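Local coordinates for GTPase-activating protein skywalker (Drosophila melanogaster, PDB 5HJQ), which stimulates GTP hydrolysis by Rab35 to control synaptic-vesicle protein turnover through endosomes, and binds phosphoinositides through its TBC domain, the part present here, at residues P111-A114 with Q115-M119; F134-E137 with M138-Q141; T192-P195 with V196-P199; S202-L205 with H206-E210; W274-W277 with I278-L282. One frame throughout, in Å; residues are numbered along the deposited sequence.

Contact 1: residues P111-A114 with Q115-M119; sequences PIRA and QLWPM
Where helix 113-122 of the all-helical TBC domain begins, Arg113 pairs with Trp117 and Ile112 with Leu116, each four residues on. Arg113 runs beside the indole, and its CD lies over one face, toward the rim, 3.7 Å from Trp117 CZ2. With CG anti to its own carbonyl carbon (chi1 -69°) and the chain extended as far as NE, the arginine passes along the indole before its guanidinium turns 76° out of the ring plane. This leaves the charged end to others: Arg113 NH2 makes a salt bridge with Asp292, whose other oxygen takes the Trp117 NE1 hydrogen, and the carbonyls of Trp106 and Pro107 accept from the same guanidinium. One aspartate of helix 284-297 thus holds both members of the pair.

A turn of backbone carries these side chains. Ile112 O accepts from Gln115 N at 3.0 Å and also from Leu116 N; Trp117 N reaches Arg113 O at 3.2 Å. Pro118 has no N-H to give and kinks the helix, its ring lying against the turn before, with CG 3.3 Å from Ala114 O. Beside Ile112, Leu116 points the same way, and Leu116 CD2 meets Ile112 CD1 at 4.1 Å.

Contact 2: residues F134-E137 with M138-Q141; sequences FYWE and MVHQ
Met138 starts under the backbone of the preceding turn, its CB 3.2 Å from Tyr135 O. CG comes next, over one face of the Phe134 ring and also 3.4 Å from Phe134 O. The chain then bends at chi2 (-70°), which brings SD obliquely above the same ring, 4.5 Å from its centroid, a Met-aromatic contact. A second bend leaves CE at 3.8 Å from Phe134 CZ, so the thioether follows the ring out to its far end.

All this lies on helix 134-143 of the TBC domain, where Val139 N to Tyr135 O, 2.8 Å, is one of four successive i to i+4 backbone bonds. Val139 CG2 sits over the Tyr135 face in a CH-pi contact, 3.6 Å from the ring centroid, and the same methyl reaches Trp136 CE3 at 3.7 Å. Tyr135 OH bonds to Glu210 beyond the helix; an alanine here would probably leave the Val139 methyl without its aromatic floor and Glu210 without this hydroxyl partner.

On the exposed side, Gln141 NE2 gives a hydrogen to the anti lone pair of Glu137 OE2 at 3.3 Å, with the acceptor close to the amide plane although carboxylate and amide planes stand 66° apart. Gln141 OE1 turns to Tyr186.

Contact 3: residues T192-P195 with V196-P199; sequences TYSP and VLYP
Ser194 and Leu197 meet where the loop after helix 171-187 turns into helix 197-204 of the TBC domain. Walking in from the loop, Thr192 and Tyr193 come first, and their backbones are tied to Gln231. The Tyr193 ring meets Lys233 in a cation-pi contact and has Pro195 CD over one face, toward the rim, so the aromatic lies against the proline two residues on.

Ser194 follows. Its carbonyl accepts from Leu197 N at 3.1 Å, with the N-H well directed (160°) but arriving 56° out of the carbonyl plane; this closes the turn that leads into the helix. OG, set anti to the backbone N (chi1 -173°), lies 3.4 Å from Leu197 CB. The buried hydroxyl thus packs on that carbon and hydrogen-bonds to Asn230 O in another loop.

Pro195 completes the approach. Its carbonyl oxygen faces a second proline, with Pro199 CD 3.3 Å away: a ring carbon stands where a helix would normally offer an i+4 amide hydrogen. Val196 touches Pro195 more loosely, CG2 to CG at 4.4 Å.

Around this turn, Leu197 packs on Val181 and Leu184 of helix 171-187, Tyr198 OH hydrogen-bonds to Asp178 of that helix, and Pro195 and Pro199 both rest against Trp276 of helix 274-279.

Contact 4: residues S202-L205 with H206-E210; sequences SILL and HFMSE
His206 ND1 gives its hydrogen to Ser202 O, the oxygen lying at the ring edge near its plane; the 2.5 Å length is unusually short and to that extent uncertain. CG anti to the carbonyl carbon (chi1 -78°) carries the ring back over the last turn to that oxygen. His206 N bonds to Ile203 O at 3.1 Å. Leu204 O accepts from Phe207 N and from Met208 N at 3.3 Å. Met208 folds back alongside Leu204, its CE 4.0 Å from Leu204 CD2, while Leu205 CD2 reaches Glu210 CA at 3.8 Å.

Farther out, His168 N bonds to His206 NE2; bonded at both nitrogens, the imidazole is held in rotation, and Phe284 meets it. A leucine in place of His206 would probably leave Ser202 O without this donor and His168 N without its acceptor.

Here the chain leaves helix 197-204, and Ser209 is the N-cap of helix 210-221. Leu205 packs on helix 171-187, and Met208 on Trp117 and Pro118 of helix 113-122.

Contact 5: residues W274-W277 with I278-L282; sequences WCWW and ILAGL
Trp276 and Leu279 cross at a slant: the leucine, its CG anti to the carbonyl carbon (chi1 -67°), presents CB and CD1 to the six-membered half of the indole, CD1 touching Trp276 CZ3 at 4.0 Å. Ala280 fits against the root of the same side chain, its CB 4.3 Å from Trp276 CB and 3.3 Å from Trp276 O. Cys275 SG sits over the centre of the Trp276 ring, 3.9 Å above its plane. In the same way Trp274 CA lies over the centre of one face of Trp277, 3.7 Å above it, while Ile278 sets CD1 against the Trp274 ring.

This is the short helix 274-279 of the TBC domain, near the centre of the folded chain. Leu279 N bonds to Cys275 O almost straight (177°), and Ala280 is the first residue to leave the helical path. Gly281 then fits where a side chain would run into Trp277 O, and that oxygen takes Leu282 N at 3.1 Å.

Away from this turn, Trp277 packs on helix 332-341, Trp274 between helices 233-250 and 300-317, and Trp276 stacks on His163.

In the fold
The five contacts come in series along the chain, all within one all-helical TBC domain. Contacts 3 and 4 share helix 197-204, one at its entry and the other at its exit, with centres 16 Å apart. The others meet its two flanks: contacts 1 and 2 on the side of contact 4, where Trp117 meets Phe207 and Tyr135 meets Glu210, and contact 5 on that of contact 3, through Pro195 and Trp276. Contacts 2 and 5 are the farthest apart, 32 Å between centres. Contacts 1 and 5 come nearest the phosphoinositide-binding residues, with Ile278 about 8 Å from Arg304 between side chains.

Contact 1: residues P111-A114 with Q115-M119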
loop_
_atom_site.group_PDB
_atom_site.type_symbol
_atom_site.label_atom_id
_atom_site.label_comp_id
_atom_site.label_asym_id
_atom_site.label_seq_id
_atom_site.Cartn_x
_atom_site.Cartn_y
_atom_site.Cartn_z
ATOM N N PRO A 111 -4.001 -18.216 9.344
ATOM C CA PRO A 111 -4.256 -17.466 10.576
ATOM C C PRO A 111 -3.023 -16.713 11.068
ATOM O O PRO A 111 -3.093 -16.038 12.094
ATOM C CB PRO A 111 -4.658 -18.561 11.567
ATOM C CG PRO A 111 -3.881 -19.750 11.115
ATOM C CD PRO A 111 -3.824 -19.657 9.602
ATOM N N ILE A 112 -1.913 -16.822 10.343
ATOM C CA ILE A 112 -0.651 -16.246 10.801
ATOM C C ILE A 112 -0.687 -14.717 10.786
ATOM O O ILE A 112 -0.030 -14.067 11.597
ATOM C CB ILE A 112 0.547 -16.737 9.948
ATOM C CG1 ILE A 112 1.871 -16.404 10.641
ATOM C CG2 ILE A 112 0.506 -16.140 8.540
ATOM C CD1 ILE A 112 3.099 -16.651 9.778
ATOM N N ARG A 113 -1.477 -14.145 9.882
ATOM C CA ARG A 113 -1.482 -12.699 9.700
ATOM C C ARG A 113 -2.151 -11.991 10.867
ATOM O O ARG A 113 -1.803 -10.854 11.190
ATOM C CB ARG A 113 -2.165 -12.331 8.384
ATOM C CG ARG A 113 -1.358 -12.763 7.182
ATOM C CD ARG A 113 -1.800 -12.079 5.903
ATOM N NE ARG A 113 -0.894 -12.426 4.814
ATOM C CZ ARG A 113 -0.970 -13.550 4.111
ATOM N NH1 ARG A 113 -1.922 -14.435 4.372
ATOM N NH2 ARG A 113 -0.096 -13.786 3.140
ATOM N N ALA A 114 -3.091 -12.675 11.510
ATOM C CA ALA A 114 -3.716 -12.155 12.720
ATOM C C ALA A 114 -2.656 -11.869 13.781
ATOM O O ALA A 114 -2.820 -10.981 14.619
ATOM C CB ALA A 114 -4.752 -13.132 13.250
ATOM N N GLN A 115 -1.561 -12.621 13.727
ATOM C CA GLN A 115 -0.451 -12.429 14.650
ATOM C C GLN A 115 0.757 -11.751 13.999
ATOM O O GLN A 115 1.419 -10.928 14.628
ATOM C CB GLN A 115 -0.022 -13.771 15.250
ATOM C CG GLN A 115 -0.973 -14.321 16.306
ATOM C CD GLN A 115 -0.461 -15.601 16.935
ATOM O OE1 GLN A 115 0.106 -15.584 18.029
ATOM N NE2 GLN A 115 -0.660 -16.719 16.247
ATOM N N LEU A 116 1.049 -12.108 12.751
ATOM C CA LEU A 116 2.242 -11.605 12.070
ATOM C C LEU A 116 2.209 -10.092 11.872
ATOM O O LEU A 116 3.172 -9.397 12.194
ATOM C CB LEU A 116 2.417 -12.297 10.714
ATOM C CG LEU A 116 3.607 -11.860 9.855
ATOM C CD1 LEU A 116 4.905 -11.909 10.647
ATOM C CD2 LEU A 116 3.708 -12.729 8.607
ATOM N N TRP A 117 1.097 -9.585 11.352
ATOM C CA TRP A 117 1.000 -8.167 11.007
ATOM C C TRP A 117 1.012 -7.201 12.202
ATOM O O TRP A 117 1.675 -6.166 12.132
ATOM C CB TRP A 117 -0.247 -7.917 10.157
ATOM C CG TRP A 117 -0.077 -8.324 8.726
ATOM C CD1 TRP A 117 0.984 -8.986 8.183
ATOM C CD2 TRP A 117 -0.989 -8.076 7.652
ATOM N NE1 TRP A 117 0.787 -9.171 6.834
ATOM C CE2 TRP A 117 -0.418 -8.621 6.485
ATOM C CE3 TRP A 117 -2.235 -7.451 7.565
ATOM C CZ2 TRP A 117 -1.052 -8.564 5.247
ATOM C CZ3 TRP A 117 -2.859 -7.388 6.334
ATOM C CH2 TRP A 117 -2.269 -7.944 5.191
ATOM N N PRO A 118 0.280 -7.514 13.294
ATOM C CA PRO A 118 0.371 -6.579 14.425
ATOM C C PRO A 118 1.782 -6.454 14.996
ATOM O O PRO A 118 2.138 -5.406 15.537
ATOM C CB PRO A 118 -0.573 -7.191 15.461
ATOM C CG PRO A 118 -1.562 -7.939 14.655
ATOM C CD PRO A 118 -0.785 -8.513 13.506
ATOM N N MET A 119 2.575 -7.512 14.867
ATOM C CA MET A 119 3.952 -7.488 15.336
ATOM C C MET A 119 4.853 -6.661 14.417
ATOM O O MET A 119 5.641 -5.836 14.885
ATOM C CB MET A 119 4.499 -8.909 15.451
ATOM C CG MET A 119 5.948 -8.963 15.889
ATOM S SD MET A 119 6.571 -10.647 16.062
ATOM C CE MET A 119 6.431 -11.245 14.379
#

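Contact 2: residues F134-E137 with M138-Q141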
loop_
_atom_site.group_PDB
_atom_site.type_symbol
_atom_site.label_atom_id
_atom_site.label_comp_id
_atom_site.label_asym_id
_atom_site.label_seq_id
_atom_site.Cartn_x
_atom_site.Cartn_y
_atom_site.Cartn_z
ATOM N N PHE A 134 -6.262 2.542 25.178
ATOM C CA PHE A 134 -6.187 3.922 24.698
ATOM C C PHE A 134 -7.144 4.213 23.546
ATOM O O PHE A 134 -7.743 5.288 23.489
ATOM C CB PHE A 134 -4.753 4.245 24.270
ATOM C CG PHE A 134 -4.526 5.693 23.957
ATOM C CD1 PHE A 134 -4.523 6.640 24.968
ATOM C CD2 PHE A 134 -4.300 6.109 22.655
ATOM C CE1 PHE A 134 -4.311 7.976 24.685
ATOM C CE2 PHE A 134 -4.084 7.444 22.365
ATOM C CZ PHE A 134 -4.091 8.378 23.382
ATOM N N TYR A 135 -7.291 3.251 22.640
ATOM C CA TYR A 135 -8.174 3.409 21.489
ATOM C C TYR A 135 -9.602 3.761 21.891
ATOM O O TYR A 135 -10.171 4.736 21.408
ATOM C CB TYR A 135 -8.190 2.136 20.641
ATOM C CG TYR A 135 -9.109 2.233 19.445
ATOM C CD1 TYR A 135 -8.893 3.187 18.459
ATOM C CD2 TYR A 135 -10.199 1.382 19.304
ATOM C CE1 TYR A 135 -9.729 3.290 17.362
ATOM C CE2 TYR A 135 -11.042 1.476 18.206
ATOM C CZ TYR A 135 -10.800 2.435 17.238
ATOM O OH TYR A 135 -11.628 2.546 16.143
ATOM N N TRP A 136 -10.171 2.962 22.785
ATOM C CA TRP A 136 -11.569 3.120 23.165
ATOM C C TRP A 136 -11.816 4.408 23.939
ATOM O O TRP A 136 -12.916 4.959 23.904
ATOM C CB TRP A 136 -12.024 1.905 23.968
ATOM C CG TRP A 136 -11.913 0.665 23.151
ATOM C CD1 TRP A 136 -11.023 -0.354 23.317
ATOM C CD2 TRP A 136 -12.693 0.337 21.996
ATOM N NE1 TRP A 136 -11.215 -1.310 22.347
ATOM C CE2 TRP A 136 -12.234 -0.907 21.525
ATOM C CE3 TRP A 136 -13.741 0.972 21.323
ATOM C CZ2 TRP A 136 -12.790 -1.530 20.410
ATOM C CZ3 TRP A 136 -14.291 0.352 20.219
ATOM C CH2 TRP A 136 -13.816 -0.888 19.774
ATOM N N GLU A 137 -10.788 4.896 24.626
ATOM C CA GLU A 137 -10.853 6.222 25.222
ATOM C C GLU A 137 -11.073 7.262 24.129
ATOM O O GLU A 137 -11.956 8.114 24.234
ATOM C CB GLU A 137 -9.578 6.533 26.000
ATOM C CG GLU A 137 -9.615 7.872 26.712
ATOM C CD GLU A 137 -10.754 7.963 27.710
ATOM O OE1 GLU A 137 -10.952 6.995 28.480
ATOM O OE2 GLU A 137 -11.458 8.997 27.715
ATOM N N MET A 138 -10.262 7.175 23.078
ATOM C CA MET A 138 -10.390 8.055 21.921
ATOM C C MET A 138 -11.760 7.911 21.267
ATOM O O MET A 138 -12.403 8.904 20.929
ATOM C CB MET A 138 -9.293 7.758 20.897
ATOM C CG MET A 138 -7.870 7.930 21.410
ATOM S SD MET A 138 -7.428 9.653 21.702
ATOM C CE MET A 138 -7.663 9.759 23.475
ATOM N N VAL A 139 -12.192 6.664 21.090
ATOM C CA VAL A 139 -13.507 6.366 20.529
ATOM C C VAL A 139 -14.606 7.075 21.306
ATOM O O VAL A 139 -15.537 7.633 20.723
ATOM C CB VAL A 139 -13.787 4.848 20.529
ATOM C CG1 VAL A 139 -15.226 4.561 20.109
ATOM C CG2 VAL A 139 -12.808 4.131 19.615
ATOM N N HIS A 140 -14.483 7.056 22.628
ATOM C CA HIS A 140 -15.473 7.677 23.493
ATOM C C HIS A 140 -15.468 9.192 23.328
ATOM O O HIS A 140 -16.511 9.798 23.094
ATOM C CB HIS A 140 -15.219 7.305 24.954
ATOM C CG HIS A 140 -16.467 7.030 25.732
ATOM N ND1 HIS A 140 -17.142 5.829 25.658
ATOM C CD2 HIS A 140 -17.167 7.800 26.599
ATOM C CE1 HIS A 140 -18.199 5.871 26.446
ATOM N NE2 HIS A 140 -18.238 7.055 27.031
ATOM N N GLN A 141 -14.288 9.793 23.447
ATOM C CA GLN A 141 -14.148 11.246 23.366
ATOM C C GLN A 141 -14.719 11.819 22.069
ATOM O O GLN A 141 -15.280 12.916 22.060
ATOM C CB GLN A 141 -12.679 11.646 23.508
ATOM C CG GLN A 141 -12.057 11.271 24.846
ATOM C CD GLN A 141 -10.675 11.867 25.034
ATOM O OE1 GLN A 141 -10.204 12.648 24.207
ATOM N NE2 GLN A 141 -10.014 11.498 26.127
#

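Contact 3: residues T192-P195 with V196-P199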
loop_
_atom_site.group_PDB
_atom_site.type_symbol
_atom_site.label_atom_id
_atom_site.label_comp_id
_atom_site.label_asym_id
_atom_site.label_seq_id
_atom_site.Cartn_x
_atom_site.Cartn_y
_atom_site.Cartn_z
ATOM N N THR A 192 -2.920 15.912 7.238
ATOM C CA THR A 192 -3.741 16.848 6.478
ATOM C C THR A 192 -4.138 16.284 5.116
ATOM O O THR A 192 -5.162 16.665 4.548
ATOM C CB THR A 192 -3.010 18.185 6.281
ATOM O OG1 THR A 192 -1.774 17.956 5.592
ATOM C CG2 THR A 192 -2.716 18.828 7.628
ATOM N N TYR A 193 -3.327 15.368 4.600
ATOM C CA TYR A 193 -3.630 14.715 3.334
ATOM C C TYR A 193 -3.000 13.329 3.291
ATOM O O TYR A 193 -1.778 13.194 3.237
ATOM C CB TYR A 193 -3.141 15.563 2.155
ATOM C CG TYR A 193 -3.545 15.019 0.802
ATOM C CD1 TYR A 193 -4.868 15.073 0.379
ATOM C CD2 TYR A 193 -2.607 14.457 -0.056
ATOM C CE1 TYR A 193 -5.248 14.579 -0.854
ATOM C CE2 TYR A 193 -2.978 13.960 -1.295
ATOM C CZ TYR A 193 -4.301 14.026 -1.688
ATOM O OH TYR A 193 -4.681 13.535 -2.915
ATOM N N SER A 194 -3.837 12.300 3.323
ATOM C CA SER A 194 -3.342 10.931 3.326
ATOM C C SER A 194 -4.325 9.972 2.666
ATOM O O SER A 194 -4.990 9.195 3.349
ATOM C CB SER A 194 -3.049 10.480 4.757
ATOM O OG SER A 194 -2.420 9.214 4.765
ATOM N N PRO A 195 -4.405 10.016 1.327
ATOM C CA PRO A 195 -5.322 9.173 0.551
ATOM C C PRO A 195 -5.025 7.683 0.702
ATOM O O PRO A 195 -5.835 6.852 0.299
ATOM C CB PRO A 195 -5.078 9.632 -0.895
ATOM C CG PRO A 195 -3.725 10.234 -0.882
ATOM C CD PRO A 195 -3.585 10.876 0.458
ATOM N N VAL A 196 -3.866 7.362 1.264
ATOM C CA VAL A 196 -3.421 5.982 1.434
ATOM C C VAL A 196 -3.950 5.353 2.722
ATOM O O VAL A 196 -4.106 4.135 2.818
ATOM C CB VAL A 196 -1.879 5.910 1.440
ATOM C CG1 VAL A 196 -1.410 4.480 1.337
ATOM C CG2 VAL A 196 -1.296 6.756 0.299
ATOM N N LEU A 197 -4.228 6.196 3.710
ATOM C CA LEU A 197 -4.495 5.736 5.066
ATOM C C LEU A 197 -5.732 4.838 5.158
ATOM O O LEU A 197 -5.694 3.796 5.811
ATOM C CB LEU A 197 -4.640 6.941 5.997
ATOM C CG LEU A 197 -4.454 6.692 7.494
ATOM C CD1 LEU A 197 -3.759 7.890 8.140
ATOM C CD2 LEU A 197 -5.788 6.401 8.173
ATOM N N TYR A 198 -6.815 5.235 4.498
ATOM C CA TYR A 198 -8.057 4.463 4.537
ATOM C C TYR A 198 -7.940 3.085 3.859
ATOM O O TYR A 198 -8.345 2.088 4.458
ATOM C CB TYR A 198 -9.205 5.266 3.913
ATOM C CG TYR A 198 -10.585 4.726 4.223
ATOM C CD1 TYR A 198 -11.081 3.605 3.567
ATOM C CD2 TYR A 198 -11.398 5.341 5.164
ATOM C CE1 TYR A 198 -12.342 3.112 3.844
ATOM C CE2 TYR A 198 -12.657 4.852 5.449
ATOM C CZ TYR A 198 -13.123 3.741 4.783
ATOM O OH TYR A 198 -14.376 3.255 5.061
ATOM N N PRO A 199 -7.407 3.016 2.617
ATOM C CA PRO A 199 -7.281 1.688 1.994
ATOM C C PRO A 199 -6.471 0.690 2.823
ATOM O O PRO A 199 -6.797 -0.497 2.838
ATOM C CB PRO A 199 -6.566 1.993 0.674
ATOM C CG PRO A 199 -6.986 3.372 0.346
ATOM C CD PRO A 199 -7.041 4.084 1.665
#

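Contact 4: residues S202-L205 with H206-E210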
loop_
_atom_site.group_PDB
_atom_site.type_symbol
_atom_site.label_atom_id
_atom_site.label_comp_id
_atom_site.label_asym_id
_atom_site.label_seq_id
_atom_site.Cartn_x
_atom_site.Cartn_y
_atom_site.Cartn_z
ATOM N N SER A 202 -8.524 -0.644 5.785
ATOM C CA SER A 202 -9.409 -1.697 5.307
ATOM C C SER A 202 -8.688 -3.037 5.186
ATOM O O SER A 202 -9.252 -4.080 5.502
ATOM C CB SER A 202 -10.016 -1.312 3.956
ATOM O OG SER A 202 -10.947 -0.253 4.096
ATOM N N ILE A 203 -7.444 -3.002 4.719
ATOM C CA ILE A 203 -6.653 -4.216 4.539
ATOM C C ILE A 203 -6.337 -4.877 5.877
ATOM O O ILE A 203 -6.484 -6.091 6.034
ATOM C CB ILE A 203 -5.337 -3.920 3.793
ATOM C CG1 ILE A 203 -5.624 -3.423 2.375
ATOM C CG2 ILE A 203 -4.463 -5.158 3.739
ATOM C CD1 ILE A 203 -4.378 -3.166 1.553
ATOM N N LEU A 204 -5.901 -4.067 6.835
ATOM C CA LEU A 204 -5.622 -4.539 8.183
ATOM C C LEU A 204 -6.837 -5.240 8.778
ATOM O O LEU A 204 -6.718 -6.297 9.394
ATOM C CB LEU A 204 -5.205 -3.370 9.072
ATOM C CG LEU A 204 -3.891 -2.681 8.710
ATOM C CD1 LEU A 204 -3.765 -1.383 9.476
ATOM C CD2 LEU A 204 -2.727 -3.602 9.023
ATOM N N LEU A 205 -8.007 -4.646 8.565
ATOM C CA LEU A 205 -9.256 -5.134 9.139
ATOM C C LEU A 205 -9.688 -6.494 8.593
ATOM O O LEU A 205 -10.628 -7.099 9.105
ATOM C CB LEU A 205 -10.365 -4.106 8.902
ATOM C CG LEU A 205 -10.341 -2.896 9.840
ATOM C CD1 LEU A 205 -11.419 -1.890 9.463
ATOM C CD2 LEU A 205 -10.511 -3.357 11.290
ATOM N N HIS A 206 -9.011 -6.974 7.557
ATOM C CA HIS A 206 -9.337 -8.273 6.981
ATOM C C HIS A 206 -8.734 -9.429 7.778
ATOM O O HIS A 206 -9.051 -10.589 7.522
ATOM C CB HIS A 206 -8.858 -8.354 5.526
ATOM C CG HIS A 206 -9.749 -7.647 4.551
ATOM N ND1 HIS A 206 -9.820 -6.274 4.466
ATOM C CD2 HIS A 206 -10.606 -8.127 3.620
ATOM C CE1 HIS A 206 -10.683 -5.937 3.524
ATOM N NE2 HIS A 206 -11.174 -7.044 2.995
ATOM N N PHE A 207 -7.869 -9.119 8.739
ATOM C CA PHE A 207 -7.114 -10.162 9.428
ATOM C C PHE A 207 -7.010 -9.961 10.937
ATOM O O PHE A 207 -6.572 -10.860 11.653
ATOM C CB PHE A 207 -5.710 -10.258 8.835
ATOM C CG PHE A 207 -5.697 -10.504 7.357
ATOM C CD1 PHE A 207 -5.925 -11.772 6.851
ATOM C CD2 PHE A 207 -5.458 -9.467 6.472
ATOM C CE1 PHE A 207 -5.919 -12.000 5.487
ATOM C CE2 PHE A 207 -5.451 -9.686 5.108
ATOM C CZ PHE A 207 -5.677 -10.954 4.614
ATOM N N MET A 208 -7.396 -8.787 11.424
ATOM C CA MET A 208 -7.322 -8.515 12.858
ATOM C C MET A 208 -8.531 -7.722 13.351
ATOM O O MET A 208 -9.441 -7.407 12.582
ATOM C CB MET A 208 -6.031 -7.764 13.190
ATOM C CG MET A 208 -5.992 -6.335 12.656
ATOM S SD MET A 208 -4.362 -5.587 12.827
ATOM C CE MET A 208 -3.428 -6.557 11.646
ATOM N N SER A 209 -8.540 -7.408 14.642
ATOM C CA SER A 209 -9.645 -6.665 15.234
ATOM C C SER A 209 -9.508 -5.172 14.971
ATOM O O SER A 209 -8.467 -4.706 14.506
ATOM C CB SER A 209 -9.722 -6.923 16.739
ATOM O OG SER A 209 -8.567 -6.433 17.395
ATOM N N GLU A 210 -10.567 -4.431 15.279
ATOM C CA GLU A 210 -10.597 -2.986 15.098
ATOM C C GLU A 210 -9.487 -2.282 15.867
ATOM O O GLU A 210 -8.804 -1.411 15.328
ATOM C CB GLU A 210 -11.956 -2.434 15.532
ATOM C CG GLU A 210 -11.980 -0.933 15.755
ATOM C CD GLU A 210 -13.391 -0.385 15.854
ATOM O OE1 GLU A 210 -14.346 -1.184 15.743
ATOM O OE2 GLU A 210 -13.544 0.842 16.041
#

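Contact 5: residues W274-W277 with I278-L282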
loop_
_atom_site.group_PDB
_atom_site.type_symbol
_atom_site.label_atom_id
_atom_site.label_comp_id
_atom_site.label_asym_id
_atom_site.label_seq_id
_atom_site.Cartn_x
_atom_site.Cartn_y
_atom_site.Cartn_z
ATOM N N TRP A 274 0.324 6.874 -8.937
ATOM C CA TRP A 274 1.141 5.662 -8.923
ATOM C C TRP A 274 0.676 4.645 -7.879
ATOM O O TRP A 274 0.680 3.445 -8.142
ATOM C CB TRP A 274 2.617 6.009 -8.687
ATOM C CG TRP A 274 2.934 6.433 -7.285
ATOM C CD1 TRP A 274 2.830 7.690 -6.766
ATOM C CD2 TRP A 274 3.410 5.598 -6.221
ATOM N NE1 TRP A 274 3.216 7.692 -5.448
ATOM C CE2 TRP A 274 3.572 6.421 -5.087
ATOM C CE3 TRP A 274 3.707 4.237 -6.116
ATOM C CZ2 TRP A 274 4.016 5.925 -3.862
ATOM C CZ3 TRP A 274 4.153 3.746 -4.898
ATOM C CH2 TRP A 274 4.304 4.589 -3.788
ATOM N N CYS A 275 0.271 5.119 -6.704
ATOM C CA CYS A 275 -0.132 4.218 -5.629
ATOM C C CYS A 275 -1.436 3.504 -5.953
ATOM O O CYS A 275 -1.695 2.419 -5.441
ATOM C CB CYS A 275 -0.267 4.975 -4.304
ATOM S SG CYS A 275 -1.248 6.490 -4.370
ATOM N N TRP A 276 -2.248 4.099 -6.822
ATOM C CA TRP A 276 -3.560 3.536 -7.120
ATOM C C TRP A 276 -3.486 2.360 -8.084
ATOM O O TRP A 276 -4.439 1.589 -8.193
ATOM C CB TRP A 276 -4.499 4.613 -7.670
ATOM C CG TRP A 276 -4.698 5.752 -6.718
ATOM C CD1 TRP A 276 -4.564 7.079 -6.992
ATOM C CD2 TRP A 276 -5.036 5.662 -5.327
ATOM N NE1 TRP A 276 -4.811 7.823 -5.864
ATOM C CE2 TRP A 276 -5.100 6.975 -4.827
ATOM C CE3 TRP A 276 -5.298 4.598 -4.458
ATOM C CZ2 TRP A 276 -5.413 7.253 -3.500
ATOM C CZ3 TRP A 276 -5.604 4.874 -3.145
ATOM C CH2 TRP A 276 -5.657 6.190 -2.677
ATOM N N TRP A 277 -2.365 2.223 -8.784
ATOM C CA TRP A 277 -2.123 1.022 -9.573
ATOM C C TRP A 277 -2.088 -0.171 -8.630
ATOM O O TRP A 277 -2.648 -1.230 -8.913
ATOM C CB TRP A 277 -0.808 1.110 -10.344
ATOM C CG TRP A 277 -0.657 2.331 -11.189
ATOM C CD1 TRP A 277 -1.653 3.068 -11.761
ATOM C CD2 TRP A 277 0.574 2.959 -11.562
ATOM N NE1 TRP A 277 -1.117 4.116 -12.471
ATOM C CE2 TRP A 277 0.250 4.074 -12.359
ATOM C CE3 TRP A 277 1.919 2.689 -11.292
ATOM C CZ2 TRP A 277 1.221 4.918 -12.892
ATOM C CZ3 TRP A 277 2.882 3.528 -11.821
ATOM C CH2 TRP A 277 2.529 4.627 -12.613
ATOM N N ILE A 278 -1.419 0.025 -7.500
ATOM C CA ILE A 278 -1.258 -1.015 -6.498
ATOM C C ILE A 278 -2.526 -1.180 -5.667
ATOM O O ILE A 278 -3.132 -2.248 -5.663
ATOM C CB ILE A 278 -0.068 -0.709 -5.563
ATOM C CG1 ILE A 278 1.239 -0.682 -6.360
ATOM C CG2 ILE A 278 0.008 -1.728 -4.435
ATOM C CD1 ILE A 278 2.427 -0.168 -5.581
ATOM N N LEU A 279 -2.933 -0.113 -4.984
ATOM C CA LEU A 279 -4.040 -0.178 -4.029
ATOM C C LEU A 279 -5.421 -0.321 -4.664
ATOM O O LEU A 279 -6.345 -0.824 -4.028
ATOM C CB LEU A 279 -4.031 1.063 -3.131
ATOM C CG LEU A 279 -2.849 1.207 -2.172
ATOM C CD1 LEU A 279 -2.951 2.498 -1.372
ATOM C CD2 LEU A 279 -2.759 -0.003 -1.240
ATOM N N ALA A 280 -5.568 0.121 -5.909
ATOM C CA ALA A 280 -6.877 0.104 -6.558
ATOM C C ALA A 280 -6.874 -0.655 -7.882
ATOM O O ALA A 280 -7.845 -0.604 -8.637
ATOM C CB ALA A 280 -7.370 1.529 -6.775
ATOM N N GLY A 281 -5.784 -1.360 -8.162
ATOM C CA GLY A 281 -5.672 -2.114 -9.395
ATOM C C GLY A 281 -5.397 -3.585 -9.157
ATOM O O GLY A 281 -6.209 -4.438 -9.512
ATOM N N LEU A 282 -4.244 -3.876 -8.559
ATOM C CA LEU A 282 -3.832 -5.249 -8.288
ATOM C C LEU A 282 -4.904 -5.997 -7.514
ATOM O O LEU A 282 -5.555 -5.423 -6.645
ATOM C CB LEU A 282 -2.517 -5.277 -7.507
ATOM C CG LEU A 282 -1.285 -4.702 -8.202
ATOM C CD1 LEU A 282 -0.042 -4.944 -7.369
ATOM C CD2 LEU A 282 -1.135 -5.310 -9.586
#